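Local coordinates for AtxE2 (Asticcacaulis excentricus, PDB 5TXE), which hydrolyses the isopeptide bond of the lasso peptides astexin-2 and astexin-3, opening the threaded substrates into linear peptides, at residues Gln605-Glu610 and Asn635-Lys640; Glu107-Trp111 and Pro123-Leu128. The protein carries 1 engineered substitution. All blocks are in the same frame, centred on the assembly; numbering follows the deposited sequence.

In the fold
The two contacts lie in series along the chain, interaction 2 closing long before interaction 1 opens. Interaction 2 sits in the long loop region between strands 100-104 and 133-134, each of which belongs to a separate antiparallel sheet. Interaction 1 joins the end of strand 602-607 to the loop after strand 628-633, neighbouring parallel strands at one side of the eight-stranded mixed sheet. The centres of interactions 1 and 2 are about 13 Å apart, and they touch. Val639 N lies 2.7 Å from Ser124 O, a probable hydrogen bond, and the rings of His637 and Phe110 meet edge-to-face. The 123-128 loop thus lies against the loop that carries His638, the inferred charge-relay histidine, and both contacts reach the bound peptide.

Interaction 1: Gln605-Glu610 and Asn635-Lys640; sequences QSADEE and NEHHVK
Glu610 and His638, assigned to the charge relay system, meet through a single hydrogen bond. His638 ND1 donates to Glu610 OE2 over 2.8 Å. OE2 lies close to the imidazole plane and is met on its syn side, while carboxylate and ring stand almost perpendicular, 82° apart. The extended chain of Glu610 carries the carboxylate to the ring edge. A water lies within hydrogen-bonding reach of both Glu610 OE1 and His638 O, but cannot serve every acceptor around it at once. The tight centre lies beside this pair. Ala607 CB presses on His637 O at 3.4 Å and on Glu636 CB. Lys640 closes the buried end: NZ donates to Gln605 O from above the carbonyl plane and also forms a salt bridge with Glu451.

The other side is looser and nearer solvent, with Asp608 and Glu609 partly exposed and Asn635 exposed. Here most of the hold is polar, although Glu609 CB still packs on Glu636 O at 3.3 Å. Asp608 grips the start of the 635-640 loop through two backbone N-H groups, OD1 from Glu636 N at 3.1 Å, nearly straight at 176°, and OD2 from Asn635 N at 2.8 Å. With CG between the backbone N and the carbonyl carbon (chi1 55°), the carboxylate reaches both. Glu609 OE1 takes a bond from His637 ND1, lying near the ring plane but with the donor out of the carboxylate plane. A water donates to the same oxygen and accepts from His638 N.

His638 NE2 bonds the backbone of the bound peptide, and its side chain lies about 4 Å from that of Ala527, the engineered replacement of the nucleophile. This is consistent with the acid-histidine part of the catalytic triad of an alpha/beta-hydrolase of the prolyl oligopeptidase family.

Interaction 2: Glu107-Trp111 and Pro123-Leu128; sequences EYLFW and PSGANL
Phe110 CB meets Pro123 CB at 4.1 Å where two parts of the loop between strands 100-104 and 133-134 come together, and a single beta bridge between Phe110 and Asn127 joins them further on. Next, Ser124 forms an ST turn: its OG accepts from Ala126 N and also bonds the backbone of the bound peptide. Gly125 O takes a short bond of 2.6 Å from Tyr108 OH, in the carbonyl plane. The same oxygen lies at the edge of the Phe110 ring. Tyr108 CG points opposite the backbone N (chi1 -170°), which sends the phenol across to this carbonyl. A phenylalanine here would probably leave Gly125 O without its hydroxyl partner and the turn less firmly held. Ala126 O accepts from Trp111 N, and a water links it to Trp111 O and Gly125 N. Asn127 CB lies over one face of the Tyr108 ring, toward its rim, a CH-pi contact 4.0 Å from the centroid, while Asn127 O bonds Thr51. Leu128 ends the run between two side chains. Its CD2 lies beside Leu109 CD2 and its CD1 meets Trp111 CD1, while Leu128 N donates to Leu109 O at 2.9 Å and 175°.

Interaction 1: Gln605-Glu610 and Asn635-Lys640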
loop_
_atom_site.group_PDB
_atom_site.type_symbol
_atom_site.label_atom_id
_atom_site.label_comp_id
_atom_site.label_asym_id
_atom_site.label_seq_id
_atom_site.Cartn_x
_atom_site.Cartn_y
_atom_site.Cartn_z
ATOM N N GLN A 605 -1.199 8.248 -16.930
ATOM C CA GLN A 605 -1.844 6.971 -17.173
ATOM C C GLN A 605 -2.889 6.847 -16.115
ATOM O O GLN A 605 -2.627 6.323 -15.013
ATOM C CB GLN A 605 -0.829 5.851 -17.119
ATOM C CG GLN A 605 0.166 5.924 -18.271
ATOM C CD GLN A 605 0.692 4.583 -18.722
ATOM O OE1 GLN A 605 -0.020 3.837 -19.442
ATOM N NE2 GLN A 605 1.955 4.283 -18.397
ATOM N N SER A 606 -4.074 7.385 -16.402
ATOM C CA SER A 606 -5.092 7.568 -15.374
ATOM C C SER A 606 -6.204 6.532 -15.404
ATOM O O SER A 606 -6.625 6.095 -16.460
ATOM C CB SER A 606 -5.716 8.968 -15.563
ATOM O OG SER A 606 -6.640 9.285 -14.552
ATOM N N ALA A 607 -6.709 6.189 -14.236
ATOM C CA ALA A 607 -8.003 5.526 -14.110
ATOM C C ALA A 607 -9.101 6.455 -14.579
ATOM O O ALA A 607 -8.970 7.674 -14.405
ATOM C CB ALA A 607 -8.248 5.158 -12.668
ATOM N N ASP A 608 -10.140 5.910 -15.217
ATOM C CA ASP A 608 -11.293 6.696 -15.539
ATOM C C ASP A 608 -11.846 7.378 -14.310
ATOM O O ASP A 608 -12.351 8.495 -14.368
ATOM C CB ASP A 608 -12.393 5.920 -16.290
ATOM C CG ASP A 608 -12.875 4.657 -15.570
ATOM O OD1 ASP A 608 -12.385 4.252 -14.461
ATOM O OD2 ASP A 608 -13.789 4.033 -16.165
ATOM N N GLU A 609 -11.761 6.725 -13.201
ATOM C CA GLU A 609 -12.292 7.287 -11.959
ATOM C C GLU A 609 -11.492 8.517 -11.459
ATOM O O GLU A 609 -11.953 9.212 -10.564
ATOM C CB GLU A 609 -12.314 6.172 -10.939
ATOM C CG GLU A 609 -12.896 6.492 -9.598
ATOM C CD GLU A 609 -13.217 5.232 -8.770
ATOM O OE1 GLU A 609 -12.405 4.891 -7.875
ATOM O OE2 GLU A 609 -14.260 4.579 -9.029
ATOM N N GLU A 610 -10.357 8.848 -12.083
ATOM C CA GLU A 610 -9.628 10.059 -11.701
ATOM C C GLU A 610 -9.373 10.987 -12.838
ATOM O O GLU A 610 -8.871 12.092 -12.595
ATOM C CB GLU A 610 -8.267 9.701 -11.075
ATOM C CG GLU A 610 -8.404 8.915 -9.774
ATOM C CD GLU A 610 -7.058 8.689 -9.068
ATOM O OE1 GLU A 610 -6.033 8.285 -9.718
ATOM O OE2 GLU A 610 -7.042 8.863 -7.829
ATOM N N ASN A 635 -13.016 1.363 -15.858
ATOM C CA ASN A 635 -13.341 0.645 -14.646
ATOM C C ASN A 635 -12.075 0.399 -13.746
ATOM O O ASN A 635 -11.813 -0.728 -13.316
ATOM C CB ASN A 635 -14.025 -0.681 -14.995
ATOM C CG ASN A 635 -14.601 -1.354 -13.758
ATOM O OD1 ASN A 635 -14.852 -0.693 -12.773
ATOM N ND2 ASN A 635 -14.718 -2.657 -13.767
ATOM N N GLU A 636 -11.340 1.474 -13.457
ATOM C CA GLU A 636 -10.156 1.384 -12.679
ATOM C C GLU A 636 -10.247 2.329 -11.494
ATOM O O GLU A 636 -11.163 3.096 -11.382
ATOM C CB GLU A 636 -8.946 1.749 -13.489
ATOM C CG GLU A 636 -8.394 0.613 -14.309
ATOM C CD GLU A 636 -7.810 -0.491 -13.441
ATOM O OE1 GLU A 636 -7.801 -0.340 -12.210
ATOM O OE2 GLU A 636 -7.392 -1.540 -14.017
ATOM N N HIS A 637 -9.263 2.234 -10.607
ATOM C CA HIS A 637 -9.268 2.986 -9.372
ATOM C C HIS A 637 -7.882 3.632 -9.200
ATOM O O HIS A 637 -6.961 3.440 -9.989
ATOM C CB HIS A 637 -9.597 2.062 -8.196
ATOM C CG HIS A 637 -10.919 1.430 -8.309
ATOM N ND1 HIS A 637 -12.080 2.146 -8.160
ATOM C CD2 HIS A 637 -11.284 0.189 -8.703
ATOM C CE1 HIS A 637 -13.111 1.354 -8.392
ATOM N NE2 HIS A 637 -12.648 0.171 -8.762
ATOM N N HIS A 638 -7.810 4.437 -8.173
ATOM C CA HIS A 638 -6.623 5.167 -7.738
ATOM C C HIS A 638 -5.381 4.307 -7.796
ATOM O O HIS A 638 -4.371 4.743 -8.330
ATOM C CB HIS A 638 -6.947 5.643 -6.304
ATOM C CG HIS A 638 -5.850 6.341 -5.605
ATOM N ND1 HIS A 638 -5.432 7.590 -5.971
ATOM C CD2 HIS A 638 -5.125 6.001 -4.507
ATOM C CE1 HIS A 638 -4.458 7.979 -5.163
ATOM N NE2 HIS A 638 -4.248 7.025 -4.273
ATOM N N VAL A 639 -5.481 3.075 -7.320
ATOM C CA VAL A 639 -4.504 2.008 -7.611
ATOM C C VAL A 639 -5.170 0.994 -8.574
ATOM O O VAL A 639 -6.333 0.599 -8.349
ATOM C CB VAL A 639 -4.131 1.327 -6.293
ATOM C CG1 VAL A 639 -3.375 0.042 -6.521
ATOM C CG2 VAL A 639 -3.311 2.291 -5.441
ATOM N N LYS A 640 -4.467 0.564 -9.618
ATOM C CA LYS A 640 -5.090 -0.223 -10.670
ATOM C C LYS A 640 -5.123 -1.674 -10.282
ATOM O O LYS A 640 -4.279 -2.099 -9.568
ATOM C CB LYS A 640 -4.423 -0.030 -12.020
ATOM C CG LYS A 640 -4.546 1.381 -12.534
ATOM C CD LYS A 640 -3.764 1.567 -13.815
ATOM C CE LYS A 640 -3.888 2.975 -14.365
ATOM N NZ LYS A 640 -3.070 3.969 -13.605
HETATM O O HOH W 1 -10.325 5.105 -6.507
HETATM O O HOH W 2 -3.650 7.370 -8.965
#

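Interaction 2: Glu107-Trp111 and Pro123-Leu128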
loop_
_atom_site.group_PDB
_atom_site.type_symbol
_atom_site.label_atom_id
_atom_site.label_comp_id
_atom_site.label_asym_id
_atom_site.label_seq_id
_atom_site.Cartn_x
_atom_site.Cartn_y
_atom_site.Cartn_z
ATOM N N GLU A 107 -13.522 -13.354 -7.092
ATOM C CA GLU A 107 -13.248 -12.085 -7.713
ATOM C C GLU A 107 -12.358 -11.211 -6.809
ATOM O O GLU A 107 -12.312 -11.401 -5.585
ATOM C CB GLU A 107 -14.550 -11.351 -7.946
ATOM C CG GLU A 107 -15.402 -11.885 -9.083
ATOM C CD GLU A 107 -16.783 -11.218 -9.169
ATOM O OE1 GLU A 107 -17.288 -10.629 -8.208
ATOM O OE2 GLU A 107 -17.434 -11.302 -10.224
ATOM N N TYR A 108 -11.722 -10.206 -7.414
ATOM C CA TYR A 108 -10.885 -9.264 -6.699
ATOM C C TYR A 108 -11.783 -8.470 -5.797
ATOM O O TYR A 108 -12.639 -7.764 -6.246
ATOM C CB TYR A 108 -10.133 -8.387 -7.680
ATOM C CG TYR A 108 -9.046 -7.495 -7.151
ATOM C CD1 TYR A 108 -9.361 -6.295 -6.541
ATOM C CD2 TYR A 108 -7.725 -7.778 -7.379
ATOM C CE1 TYR A 108 -8.388 -5.423 -6.130
ATOM C CE2 TYR A 108 -6.709 -6.904 -6.948
ATOM C CZ TYR A 108 -7.038 -5.735 -6.318
ATOM O OH TYR A 108 -6.092 -4.823 -5.856
ATOM N N LEU A 109 -11.575 -8.642 -4.495
ATOM C CA LEU A 109 -12.407 -8.050 -3.459
ATOM C C LEU A 109 -11.739 -6.773 -2.929
ATOM O O LEU A 109 -10.671 -6.811 -2.316
ATOM C CB LEU A 109 -12.633 -9.065 -2.346
ATOM C CG LEU A 109 -13.819 -8.875 -1.426
ATOM C CD1 LEU A 109 -13.900 -10.013 -0.432
ATOM C CD2 LEU A 109 -13.781 -7.569 -0.661
ATOM N N PHE A 110 -12.354 -5.634 -3.193
ATOM C CA PHE A 110 -11.730 -4.380 -2.851
ATOM C C PHE A 110 -11.727 -4.135 -1.332
ATOM O O PHE A 110 -12.709 -4.393 -0.664
ATOM C CB PHE A 110 -12.442 -3.224 -3.533
ATOM C CG PHE A 110 -12.205 -3.174 -5.007
ATOM C CD1 PHE A 110 -10.942 -2.963 -5.516
ATOM C CD2 PHE A 110 -13.271 -3.341 -5.903
ATOM C CE1 PHE A 110 -10.693 -2.946 -6.890
ATOM C CE2 PHE A 110 -13.044 -3.323 -7.274
ATOM C CZ PHE A 110 -11.741 -3.136 -7.756
ATOM N N TRP A 111 -10.649 -3.558 -0.838
ATOM C CA TRP A 111 -10.621 -3.056 0.518
ATOM C C TRP A 111 -11.369 -1.750 0.548
ATOM O O TRP A 111 -10.978 -0.819 -0.135
ATOM C CB TRP A 111 -9.154 -2.827 0.912
ATOM C CG TRP A 111 -8.898 -2.517 2.367
ATOM C CD1 TRP A 111 -9.822 -2.297 3.359
ATOM C CD2 TRP A 111 -7.608 -2.380 2.982
ATOM N NE1 TRP A 111 -9.171 -2.026 4.541
ATOM C CE2 TRP A 111 -7.819 -2.073 4.330
ATOM C CE3 TRP A 111 -6.289 -2.486 2.511
ATOM C CZ2 TRP A 111 -6.763 -1.949 5.236
ATOM C CZ3 TRP A 111 -5.243 -2.308 3.395
ATOM C CH2 TRP A 111 -5.491 -2.045 4.748
ATOM N N PRO A 123 -13.155 2.928 -3.446
ATOM C CA PRO A 123 -12.066 2.001 -3.226
ATOM C C PRO A 123 -10.718 2.571 -3.680
ATOM O O PRO A 123 -10.649 3.215 -4.715
ATOM C CB PRO A 123 -12.403 0.820 -4.098
ATOM C CG PRO A 123 -13.779 0.999 -4.585
ATOM C CD PRO A 123 -14.157 2.428 -4.412
ATOM N N SER A 124 -9.669 2.369 -2.883
ATOM C CA SER A 124 -8.347 2.787 -3.278
ATOM C C SER A 124 -7.973 1.964 -4.510
ATOM O O SER A 124 -7.216 2.411 -5.333
ATOM C CB SER A 124 -7.367 2.553 -2.143
ATOM O OG SER A 124 -7.182 1.140 -2.003
ATOM N N GLY A 125 -8.515 0.743 -4.591
ATOM C CA GLY A 125 -8.160 -0.245 -5.605
ATOM C C GLY A 125 -7.347 -1.416 -5.072
ATOM O O GLY A 125 -7.116 -2.419 -5.778
ATOM N N ALA A 126 -6.871 -1.283 -3.847
ATOM C CA ALA A 126 -6.136 -2.363 -3.226
ATOM C C ALA A 126 -7.115 -3.484 -2.840
ATOM O O ALA A 126 -8.244 -3.230 -2.460
ATOM C CB ALA A 126 -5.469 -1.852 -1.969
ATOM N N ASN A 127 -6.641 -4.714 -2.895
ATOM C CA ASN A 127 -7.396 -5.867 -2.394
ATOM C C ASN A 127 -7.433 -6.010 -0.895
ATOM O O ASN A 127 -6.456 -5.725 -0.170
ATOM C CB ASN A 127 -6.829 -7.157 -3.024
ATOM C CG ASN A 127 -5.339 -7.359 -2.748
ATOM O OD1 ASN A 127 -4.506 -6.426 -2.829
ATOM N ND2 ASN A 127 -4.998 -8.578 -2.429
ATOM N N LEU A 128 -8.559 -6.475 -0.417
ATOM C CA LEU A 128 -8.724 -6.795 1.013
ATOM C C LEU A 128 -7.890 -7.991 1.351
ATOM O O LEU A 128 -7.894 -8.967 0.612
ATOM C CB LEU A 128 -10.154 -7.194 1.285
ATOM C CG LEU A 128 -10.567 -7.439 2.744
ATOM C CD1 LEU A 128 -10.513 -6.153 3.569
ATOM C CD2 LEU A 128 -11.964 -8.030 2.798
HETATM O O HOH W 3 -9.955 -0.931 -2.616
HETATM O O HOH W 4 -9.580 1.460 0.252
#